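Local coordinates for protein shikimate dehydrogenase (NADP(+)) (Thermus thermophilus, PDB 2D5C) that catalyses the reversible NADPH-linked reduction of 3-dehydroshikimate to shikimate, the fourth step of the chorismate pathway, at residues 106-110 against 111-115; 129-132 against 133-137; 190-193 against 194-197. One frame throughout, in Å; residues are numbered along the deposited sequence.

Contacts 1 and 2 are neighbours: their centres lie 14 Å apart, and Leu108 CD1 of contact 1 meets Leu135 CD2 of contact 2 at 4.2 Å. Contact 1 ends the helix that starts at the shikimate-binding Asp100, and contact 2 lies on helix 126-137, which follows strand 119-122 of the parallel Rossmann-type sheet and packs against that same helix. The side chain of Ala130 in contact 2 is about 8 Å from the bound shikimate, and that of Ala107 in contact 1 about 12 Å. Contact 3 stands apart, its centre 22 Å from both others and its nearest atoms about 11 Å from contact 1 and about 13 Å from contact 2, in a loop of the nucleotide domain.

Contact 1: 106-110 against 111-115; sequences EALKA and GGIPL
Helix 100-110 ends in a Schellman motif in which Leu108 O receives Ile113 N at 3.1 Å and Lys109 O receives Gly112 N at 3.2 Å, with Gly112 at a positive phi of 67°. The first of these bonds approaches Leu108 O only moderately tilted from the carbonyl plane. Gly111 N reaches the same oxygen from the opposite face, well above the plane, at 3.1 Å. Its N-H is shared unequally between Leu108 O and Ala107 O, the latter bond weak.

Beyond the cap the chain turns away across the helix end, coming only partly back along its direction, and Leu108 covers the join. Its CG is anti to the carbonyl carbon (chi1 -78°), which carries the two methyls over to the loop 113-115. CD2 meets the branch point of Ile113, 3.8 Å from Ile113 CB, the two side chains crossing at about a right angle. CD1 reaches further along and touches Leu115 CD2 at 3.6 Å. This pairing of the leucine before the cap with the isoleucine after it is the hydrophobic contact expected across a Schellman motif. Leu108 and Ile113 go on to meet Val203 and Ala201 of strand 201-204, which ties the helix end to the nucleotide-domain sheet.

Leu108 O and Lys109 O are thus met by N-H groups of the turn, and the weakly bonded Ala107 O gains Gln226 NE2 as a further donor, while Ile113 CB and CG1 lie against Leu108 O, which accepts two hydrogen bonds.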
loop_
_atom_site.group_PDB
_atom_site.type_symbol
_atom_site.label_atom_id
_atom_site.label_comp_id
_atom_site.label_asym_id
_atom_site.label_seq_id
_atom_site.Cartn_x
_atom_site.Cartn_y
_atom_site.Cartn_z
ATOM N N GLU A 106 5.039 -10.775 -18.450
ATOM C CA GLU A 106 5.084 -9.546 -19.248
ATOM C C GLU A 106 6.356 -9.547 -20.095
ATOM O O GLU A 106 6.325 -9.178 -21.274
ATOM C CB GLU A 106 5.087 -8.311 -18.343
ATOM C CG GLU A 106 3.879 -8.170 -17.416
ATOM C CD GLU A 106 2.625 -7.688 -18.128
ATOM O OE1 GLU A 106 1.742 -7.136 -17.438
ATOM O OE2 GLU A 106 2.514 -7.862 -19.362
ATOM N N ALA A 107 7.467 -9.966 -19.493
ATOM C CA ALA A 107 8.752 -10.024 -20.200
ATOM C C ALA A 107 8.687 -11.013 -21.362
ATOM O O ALA A 107 9.205 -10.739 -22.451
ATOM C CB ALA A 107 9.872 -10.415 -19.235
ATOM N N LEU A 108 8.045 -12.162 -21.150
ATOM C CA LEU A 108 7.917 -13.153 -22.217
ATOM C C LEU A 108 7.209 -12.551 -23.423
ATOM O O LEU A 108 7.652 -12.721 -24.554
ATOM C CB LEU A 108 7.122 -14.380 -21.754
ATOM C CG LEU A 108 7.760 -15.468 -20.891
ATOM C CD1 LEU A 108 6.849 -16.697 -20.943
ATOM C CD2 LEU A 108 9.146 -15.848 -21.429
ATOM N N LYS A 109 6.099 -11.855 -23.188
ATOM C CA LYS A 109 5.371 -11.243 -24.300
ATOM C C LYS A 109 6.238 -10.200 -25.000
ATOM O O LYS A 109 6.246 -10.113 -26.228
ATOM C CB LYS A 109 4.082 -10.594 -23.801
ATOM C CG LYS A 109 3.091 -11.575 -23.215
ATOM C CD LYS A 109 1.779 -10.881 -22.875
ATOM C CE LYS A 109 0.778 -11.865 -22.294
ATOM N NZ LYS A 109 -0.529 -11.207 -22.023
ATOM N N ALA A 110 6.974 -9.420 -24.216
ATOM C CA ALA A 110 7.846 -8.387 -24.760
ATOM C C ALA A 110 8.965 -8.985 -25.610
ATOM O O ALA A 110 9.536 -8.303 -26.462
ATOM C CB ALA A 110 8.444 -7.563 -23.630
ATOM N N GLY A 111 9.268 -10.262 -25.388
ATOM C CA GLY A 111 10.334 -10.902 -26.142
ATOM C C GLY A 111 9.874 -11.802 -27.270
ATOM O O GLY A 111 10.695 -12.450 -27.920
ATOM N N GLY A 112 8.568 -11.846 -27.508
ATOM C CA GLY A 112 8.041 -12.691 -28.562
ATOM C C GLY A 112 8.222 -14.163 -28.261
ATOM O O GLY A 112 8.246 -14.996 -29.168
ATOM N N ILE A 113 8.360 -14.495 -26.983
ATOM C CA ILE A 113 8.524 -15.887 -26.592
ATOM C C ILE A 113 7.126 -16.487 -26.537
ATOM O O ILE A 113 6.301 -16.076 -25.726
ATOM C CB ILE A 113 9.186 -15.999 -25.207
ATOM C CG1 ILE A 113 10.478 -15.177 -25.175
ATOM C CG2 ILE A 113 9.474 -17.464 -24.885
ATOM C CD1 ILE A 113 11.576 -15.697 -26.080
ATOM N N PRO A 114 6.840 -17.469 -27.402
ATOM C CA PRO A 114 5.519 -18.099 -27.423
ATOM C C PRO A 114 5.175 -18.849 -26.140
ATOM O O PRO A 114 6.012 -19.551 -25.573
ATOM C CB PRO A 114 5.603 -19.022 -28.635
ATOM C CG PRO A 114 7.022 -19.428 -28.640
ATOM C CD PRO A 114 7.748 -18.133 -28.353
ATOM N N LEU A 115 3.938 -18.691 -25.683
ATOM C CA LEU A 115 3.507 -19.373 -24.476
ATOM C C LEU A 115 3.167 -20.807 -24.827
ATOM O O LEU A 115 2.003 -21.199 -24.846
ATOM C CB LEU A 115 2.301 -18.665 -23.859
ATOM C CG LEU A 115 2.650 -17.371 -23.122
ATOM C CD1 LEU A 115 1.374 -16.656 -22.690
ATOM C CD2 LEU A 115 3.523 -17.697 -21.913
#

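Contact 2: 129-132 against 133-137; sequences RAVA and FALRE
Val131 O takes Leu135 N at 2.9 Å, with an N-H...O angle of 166°. This is one rung of helix 126-137, the helix of the beta-alpha-beta unit that runs from strand 119-122 to strand 142-145 in the Rossmann-type domain, just after the NADP-binding glycines Gly123 and Gly125. Three more i to i+4 bonds accompany it: Phe133 N to Arg129 O, Ala134 N to Ala130 O and Arg136 N to Ala132 O.

The buried side of the helix is lined with small or branched residues. Val131 CG1 stands anti to the backbone N (chi1 171°), and from there it touches Leu135 CD1 at 3.9 Å, the two side chains side by side and pointing the same way. Both pack on Val121 of strand 119-122 and on Phe104 of helix 100-110, while Ala130 touches the shikimate-binding Asp100. On another flank Phe133 packs against helix 76-81, and the guanidinium of Arg129 bonds to Ile81 O and Arg80 O and forms a salt bridge with Glu158. Within the helix, Leu135 CG sits 3.3 Å from Val131 O, and Phe133 CB lies equally close, 3.3 Å, to Arg129 O.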
loop_
_atom_site.group_PDB
_atom_site.type_symbol
_atom_site.label_atom_id
_atom_site.label_comp_id
_atom_site.label_asym_id
_atom_site.label_seq_id
_atom_site.Cartn_x
_atom_site.Cartn_y
_atom_site.Cartn_z
ATOM N N ARG A 129 10.117 -20.784 -8.051
ATOM C CA ARG A 129 8.718 -20.953 -7.669
ATOM C C ARG A 129 7.845 -19.854 -8.272
ATOM O O ARG A 129 6.679 -20.089 -8.619
ATOM C CB ARG A 129 8.574 -20.964 -6.140
ATOM C CG ARG A 129 9.164 -22.223 -5.480
ATOM C CD ARG A 129 9.013 -22.177 -3.944
ATOM N NE ARG A 129 7.612 -22.186 -3.523
ATOM C CZ ARG A 129 6.869 -23.273 -3.320
ATOM N NH1 ARG A 129 7.373 -24.494 -3.489
ATOM N NH2 ARG A 129 5.607 -23.133 -2.935
ATOM N N ALA A 130 8.406 -18.658 -8.417
ATOM C CA ALA A 130 7.646 -17.549 -8.977
ATOM C C ALA A 130 7.409 -17.798 -10.467
ATOM O O ALA A 130 6.310 -17.578 -10.979
ATOM C CB ALA A 130 8.397 -16.223 -8.759
ATOM N N VAL A 131 8.439 -18.262 -11.164
ATOM C CA VAL A 131 8.314 -18.549 -12.594
ATOM C C VAL A 131 7.321 -19.689 -12.830
ATOM O O VAL A 131 6.466 -19.607 -13.718
ATOM C CB VAL A 131 9.697 -18.907 -13.205
ATOM C CG1 VAL A 131 9.534 -19.424 -14.632
ATOM C CG2 VAL A 131 10.575 -17.660 -13.208
ATOM N N ALA A 132 7.431 -20.754 -12.040
ATOM C CA ALA A 132 6.517 -21.879 -12.170
ATOM C C ALA A 132 5.079 -21.411 -11.920
ATOM O O ALA A 132 4.152 -21.817 -12.625
ATOM C CB ALA A 132 6.903 -22.996 -11.170
ATOM N N PHE A 133 4.893 -20.558 -10.914
ATOM C CA PHE A 133 3.571 -20.027 -10.591
ATOM C C PHE A 133 3.003 -19.224 -11.760
ATOM O O PHE A 133 1.835 -19.370 -12.130
ATOM C CB PHE A 133 3.655 -19.135 -9.349
ATOM C CG PHE A 133 2.326 -18.565 -8.912
ATOM C CD1 PHE A 133 1.817 -17.411 -9.502
ATOM C CD2 PHE A 133 1.583 -19.193 -7.918
ATOM C CE1 PHE A 133 0.585 -16.895 -9.103
ATOM C CE2 PHE A 133 0.350 -18.678 -7.516
ATOM C CZ PHE A 133 -0.140 -17.527 -8.116
ATOM N N ALA A 134 3.840 -18.384 -12.351
ATOM C CA ALA A 134 3.421 -17.567 -13.478
ATOM C C ALA A 134 3.064 -18.413 -14.698
ATOM O O ALA A 134 2.037 -18.170 -15.352
ATOM C CB ALA A 134 4.523 -16.578 -13.829
ATOM N N LEU A 135 3.898 -19.403 -15.022
ATOM C CA LEU A 135 3.626 -20.248 -16.181
ATOM C C LEU A 135 2.376 -21.080 -15.952
ATOM O O LEU A 135 1.659 -21.395 -16.898
ATOM C CB LEU A 135 4.805 -21.173 -16.469
ATOM C CG LEU A 135 6.080 -20.462 -16.907
ATOM C CD1 LEU A 135 7.196 -21.476 -17.038
ATOM C CD2 LEU A 135 5.838 -19.756 -18.235
ATOM N N ARG A 136 2.113 -21.432 -14.693
ATOM C CA ARG A 136 0.916 -22.220 -14.374
ATOM C C ARG A 136 -0.309 -21.329 -14.584
ATOM O O ARG A 136 -1.335 -21.758 -15.138
ATOM C CB ARG A 136 0.945 -22.703 -12.912
ATOM C CG ARG A 136 -0.255 -23.620 -12.567
ATOM C CD ARG A 136 -0.390 -23.918 -11.065
ATOM N NE ARG A 136 -0.805 -22.750 -10.285
ATOM C CZ ARG A 136 -1.348 -22.820 -9.072
ATOM N NH1 ARG A 136 -1.544 -24.003 -8.504
ATOM N NH2 ARG A 136 -1.700 -21.710 -8.423
ATOM N N GLU A 137 -0.194 -20.084 -14.144
ATOM C CA GLU A 137 -1.284 -19.124 -14.256
ATOM C C GLU A 137 -1.605 -18.863 -15.720
ATOM O O GLU A 137 -2.771 -18.641 -16.086
ATOM C CB GLU A 137 -0.904 -17.823 -13.552
ATOM C CG GLU A 137 -1.942 -16.716 -13.659
ATOM C CD GLU A 137 -1.608 -15.531 -12.770
ATOM O OE1 GLU A 137 -0.404 -15.261 -12.570
ATOM O OE2 GLU A 137 -2.547 -14.865 -12.282
#

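Contact 3: 190-193 against 194-197; sequences PLPA and ELFP. With SO4 (sulfate ion), chain C.
The Phe196 ring carries Leu191 CD2 squarely over the centre of one face, a CH-pi contact 3.7 Å from the centroid and 13° off the normal. Two carbonyl oxygens lie at its edge near the ring plane, Ala193 O 3.3 Å from CD1 of Phe196 and Pro192 O a little further from the same atom. The ring also meets Phe214 of helix 213-220, the planes inclined at about 45°. Leu191, its CG anti to the backbone N (chi1 -166°), spreads its fork over two partners: CD2 for the ring and CD1 for Leu195 CB, 3.8 Å away.

The backbone here forms a short 3-10 turn in the loop between strands 174-177 and 201-204 of the parallel Rossmann-type sheet. Leu195 N bonds to Pro192 O at 2.9 Å, and Phe196 N to Ala193 O at 3.3 Å. Were Phe196 an alanine, Leu191 CD2 would probably lose the face it rests on, and a gap would be likely to open toward Phe214. Leu195 CD1 also touches Pro192 CD at 3.7 Å. Ala193 N, pointing out of the turn, gives a nearly straight hydrogen bond of 2.7 Å to O1 of a sulfate ion, probably from the crystallisation liquor.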
loop_
_atom_site.group_PDB
_atom_site.type_symbol
_atom_site.label_atom_id
_atom_site.label_comp_id
_atom_site.label_asym_id
_atom_site.label_seq_id
_atom_site.Cartn_x
_atom_site.Cartn_y
_atom_site.Cartn_z
ATOM N N PRO A 190 23.789 -24.688 -15.825
ATOM C CA PRO A 190 23.002 -25.678 -15.085
ATOM C C PRO A 190 22.640 -26.915 -15.887
ATOM O O PRO A 190 22.234 -27.941 -15.323
ATOM C CB PRO A 190 21.763 -24.882 -14.666
ATOM C CG PRO A 190 21.583 -23.939 -15.853
ATOM C CD PRO A 190 23.003 -23.472 -16.096
ATOM N N LEU A 191 22.833 -26.835 -17.201
ATOM C CA LEU A 191 22.464 -27.934 -18.076
ATOM C C LEU A 191 23.559 -28.337 -19.070
ATOM O O LEU A 191 24.088 -27.489 -19.773
ATOM C CB LEU A 191 21.203 -27.510 -18.847
ATOM C CG LEU A 191 20.376 -28.530 -19.616
ATOM C CD1 LEU A 191 19.568 -29.354 -18.636
ATOM C CD2 LEU A 191 19.437 -27.812 -20.571
ATOM N N PRO A 192 23.918 -29.632 -19.121
ATOM C CA PRO A 192 24.945 -30.093 -20.069
ATOM C C PRO A 192 24.403 -29.764 -21.464
ATOM O O PRO A 192 23.211 -29.926 -21.701
ATOM C CB PRO A 192 24.969 -31.606 -19.847
ATOM C CG PRO A 192 24.551 -31.753 -18.419
ATOM C CD PRO A 192 23.436 -30.746 -18.287
ATOM N N ALA A 193 25.266 -29.313 -22.375
ATOM C CA ALA A 193 24.857 -28.951 -23.738
ATOM C C ALA A 193 23.983 -29.989 -24.453
ATOM O O ALA A 193 23.028 -29.629 -25.157
ATOM C CB ALA A 193 26.098 -28.649 -24.587
ATOM N N GLU A 194 24.303 -31.268 -24.276
ATOM C CA GLU A 194 23.544 -32.342 -24.917
ATOM C C GLU A 194 22.128 -32.548 -24.373
ATOM O O GLU A 194 21.372 -33.356 -24.924
ATOM C CB GLU A 194 24.310 -33.669 -24.828
ATOM C CG GLU A 194 24.629 -34.136 -23.407
ATOM C CD GLU A 194 25.132 -35.577 -23.362
ATOM O OE1 GLU A 194 25.671 -36.056 -24.386
ATOM O OE2 GLU A 194 24.997 -36.231 -22.303
ATOM N N LEU A 195 21.763 -31.842 -23.299
ATOM C CA LEU A 195 20.416 -31.995 -22.742
ATOM C C LEU A 195 19.462 -30.894 -23.206
ATOM O O LEU A 195 18.271 -30.902 -22.871
ATOM C CB LEU A 195 20.462 -32.047 -21.209
ATOM C CG LEU A 195 21.178 -33.273 -20.618
ATOM C CD1 LEU A 195 20.962 -33.308 -19.102
ATOM C CD2 LEU A 195 20.649 -34.547 -21.252
ATOM N N PHE A 196 19.979 -29.948 -23.982
ATOM C CA PHE A 196 19.126 -28.881 -24.507
ATOM C C PHE A 196 18.212 -29.437 -25.601
ATOM O O PHE A 196 18.586 -30.381 -26.306
ATOM C CB PHE A 196 19.953 -27.754 -25.148
ATOM C CG PHE A 196 20.565 -26.784 -24.161
ATOM C CD1 PHE A 196 21.680 -27.141 -23.408
ATOM C CD2 PHE A 196 20.031 -25.509 -23.996
ATOM C CE1 PHE A 196 22.256 -26.240 -22.507
ATOM C CE2 PHE A 196 20.600 -24.593 -23.093
ATOM C CZ PHE A 196 21.712 -24.961 -22.352
ATOM N N PRO A 197 17.001 -28.870 -25.753
ATOM C CA PRO A 197 16.085 -29.343 -26.798
ATOM C C PRO A 197 16.604 -28.779 -28.134
ATOM O O PRO A 197 17.306 -27.769 -28.131
ATOM C CB PRO A 197 14.759 -28.727 -26.382
ATOM C CG PRO A 197 15.187 -27.373 -25.846
ATOM C CD PRO A 197 16.363 -27.816 -24.943
HETATM S S SO4 C . 28.896 -29.727 -20.802
HETATM O O1 SO4 C . 27.914 -29.096 -21.930
HETATM O O2 SO4 C . 28.499 -31.111 -20.697
HETATM O O3 SO4 C . 30.147 -29.581 -21.165
HETATM O O4 SO4 C . 28.508 -29.033 -19.606
HETATM O O HOH W 1 21.079 -30.645 -27.515
#